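Local coordinates for Serine/threonine protein kinase (Mycobacterium tuberculosis, PDB 4ESQ) that is the extracellular sensor domain of the mycobacterial receptor kinase PknH, which probably phosphorylates proteins on serine and threonine, at residues G25-M29 against S75-G79. Residues are numbered along the deposited sequence; the frame is centred on the assembly and turned at random.
Sequences GSSSM and SSEPG
S26 holds OG anti to its own nitrogen (chi1 -178°), and E77 turns about CB-CG (chi2 91°) to lay its carboxylate against that hydroxyl. The serine forms an ST turn in the loop between helix 17-24 and the edge strand 30-31. E77 follows the end of strand 69-76, next to 30-31 in the antiparallel sheet of this PknH-like extracellular domain. S26 OG donates to E77 OE2 over 2.8 Å. It comes from above the carboxylate plane, 39° out of it. The same OG accepts from S28 N at 3.1 Å in a nearly straight bond, so the hydroxyl ties the turn to the acid. E77 OE2 also bonds H84 on strand 84-92. The two bonds to this oxygen restrict rotation of the carboxylate and would probably favour its charged form.

S28 OG lies alongside the aliphatic part of E77, 3.2 Å from CG. The carbonyl O of S28 meets P78 CD at 3.5 Å.

M29 is buried. Its CG sits 3.8 Å from E77 CD, and the two side chains cross at a slant. A turn about CG-SD swings the methyl CE toward the backbone of strand 69-76. V20 and M24 of helix 17-24 and V86 of strand 84-92 also pack on this methionine. Just past the loop, S76 and Q30 pair through a backbone hydrogen bond. M29 CA makes a C-H...O contact with S76 O at 3.6 Å, and M29 CE rests 3.4 Å from S75 O.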
ATOM      1  N   GLY A  25      15.707   2.631   6.193  1.00 12.09           N
ATOM      2  CA  GLY A  25      16.775   2.764   7.166  1.00 10.59           C
ATOM      3  C   GLY A  25      17.280   1.420   7.652  1.00 14.38           C
ATOM      4  O   GLY A  25      17.647   1.262   8.818  1.00 16.05           O
ATOM      5  N   SER A  26      17.303   0.446   6.749  1.00 14.10           N
ATOM      6  CA  SER A  26      17.750  -0.906   7.069  1.00 14.15           C
ATOM      7  C   SER A  26      18.863  -1.336   6.122  1.00 14.53           C
ATOM      8  O   SER A  26      19.122  -0.677   5.121  1.00 14.79           O
ATOM      9  CB  SER A  26      16.568  -1.878   6.953  1.00 13.70           C
ATOM     10  OG  SER A  26      16.937  -3.201   7.296  1.00 16.62           O
ATOM     11  N   SER A  27      19.517  -2.449   6.441  1.00 15.98           N
ATOM     12  CA  SER A  27      20.494  -3.062   5.548  1.00 15.46           C
ATOM     13  C   SER A  27      20.222  -4.554   5.403  1.00 17.80           C
ATOM     14  O   SER A  27      21.044  -5.282   4.845  1.00 20.36           O
ATOM     15  CB  SER A  27      21.921  -2.884   6.097  1.00 23.69           C
ATOM     16  OG  SER A  27      22.355  -1.537   6.010  1.00 30.49           O
ATOM     17  N   SER A  28      19.084  -5.020   5.913  1.00 14.57           N
ATOM     18  CA  SER A  28      18.844  -6.459   5.974  1.00 16.95           C
ATOM     19  C   SER A  28      17.421  -6.906   5.633  1.00 16.65           C
ATOM     20  O   SER A  28      17.078  -8.065   5.844  1.00 16.22           O
ATOM     21  CB  SER A  28      19.233  -6.990   7.356  1.00 18.92           C
ATOM     22  OG  SER A  28      18.522  -6.310   8.375  1.00 20.49           O
ATOM     23  N   MET A  29      16.599  -6.010   5.098  1.00 15.35           N
ATOM     24  CA  MET A  29      15.243  -6.415   4.728  1.00 15.32           C
ATOM     25  C   MET A  29      15.314  -7.346   3.527  1.00 14.52           C
ATOM     26  O   MET A  29      16.116  -7.137   2.620  1.00 14.59           O
ATOM     27  CB  MET A  29      14.356  -5.204   4.432  1.00 13.45           C
ATOM     28  CG  MET A  29      14.085  -4.332   5.637  1.00 13.29           C
ATOM     29  SD  MET A  29      13.186  -2.813   5.250  1.00 13.21           S
ATOM     30  CE  MET A  29      11.530  -3.476   5.031  1.00 14.35           C
ATOM     31  N   SER A  75       8.413  -7.188   2.282  1.00 12.42           N
ATOM     32  CA  SER A  75       9.797  -7.275   2.767  1.00 13.55           C
ATOM     33  C   SER A  75       9.927  -6.918   4.238  1.00 13.50           C
ATOM     34  O   SER A  75       9.242  -6.024   4.727  1.00 12.85           O
ATOM     35  CB  SER A  75      10.695  -6.334   1.980  1.00 13.12           C
ATOM     36  OG  SER A  75      10.643  -6.639   0.605  1.00 13.54           O
ATOM     37  N   SER A  76      10.838  -7.594   4.931  1.00 10.58           N
ATOM     38  CA  SER A  76      11.126  -7.281   6.331  1.00 13.22           C
ATOM     39  C   SER A  76      12.457  -7.915   6.718  1.00 14.07           C
ATOM     40  O   SER A  76      12.949  -8.806   6.022  1.00 15.44           O
ATOM     41  CB  SER A  76      10.015  -7.812   7.247  1.00 16.94           C
ATOM     42  OG  SER A  76       9.958  -9.229   7.193  1.00 15.87           O
ATOM     43  N   GLU A  77      13.047  -7.462   7.824  1.00 13.26           N
ATOM     44  CA  GLU A  77      14.212  -8.159   8.350  1.00 15.73           C
ATOM     45  C   GLU A  77      13.781  -9.583   8.693  1.00 17.21           C
ATOM     46  O   GLU A  77      12.619  -9.822   9.006  1.00 17.89           O
ATOM     47  CB  GLU A  77      14.765  -7.445   9.587  1.00 20.13           C
ATOM     48  CG  GLU A  77      15.476  -6.118   9.293  1.00 17.72           C
ATOM     49  CD  GLU A  77      14.557  -4.907   9.352  1.00 17.40           C
ATOM     50  OE1 GLU A  77      13.333  -5.087   9.486  1.00 15.59           O
ATOM     51  OE2 GLU A  77      15.068  -3.766   9.268  1.00 19.27           O
ATOM     52  N   PRO A  78      14.714 -10.542   8.624  1.00 18.17           N
ATOM     53  CA  PRO A  78      14.377 -11.914   9.021  1.00 21.98           C
ATOM     54  C   PRO A  78      13.967 -11.984  10.488  1.00 20.50           C
ATOM     55  O   PRO A  78      14.424 -11.181  11.297  1.00 24.60           O
ATOM     56  CB  PRO A  78      15.697 -12.670   8.816  1.00 29.68           C
ATOM     57  CG  PRO A  78      16.469 -11.839   7.844  1.00 29.25           C
ATOM     58  CD  PRO A  78      16.110 -10.421   8.175  1.00 21.15           C
ATOM     59  N   GLY A  79      13.117 -12.942  10.829  1.00 23.60           N
ATOM     60  CA  GLY A  79      12.738 -13.147  12.215  1.00 26.29           C
ATOM     61  C   GLY A  79      11.363 -12.602  12.544  1.00 30.34           C
ATOM     62  O   GLY A  79      10.730 -11.954  11.711  1.00 26.53           O
TER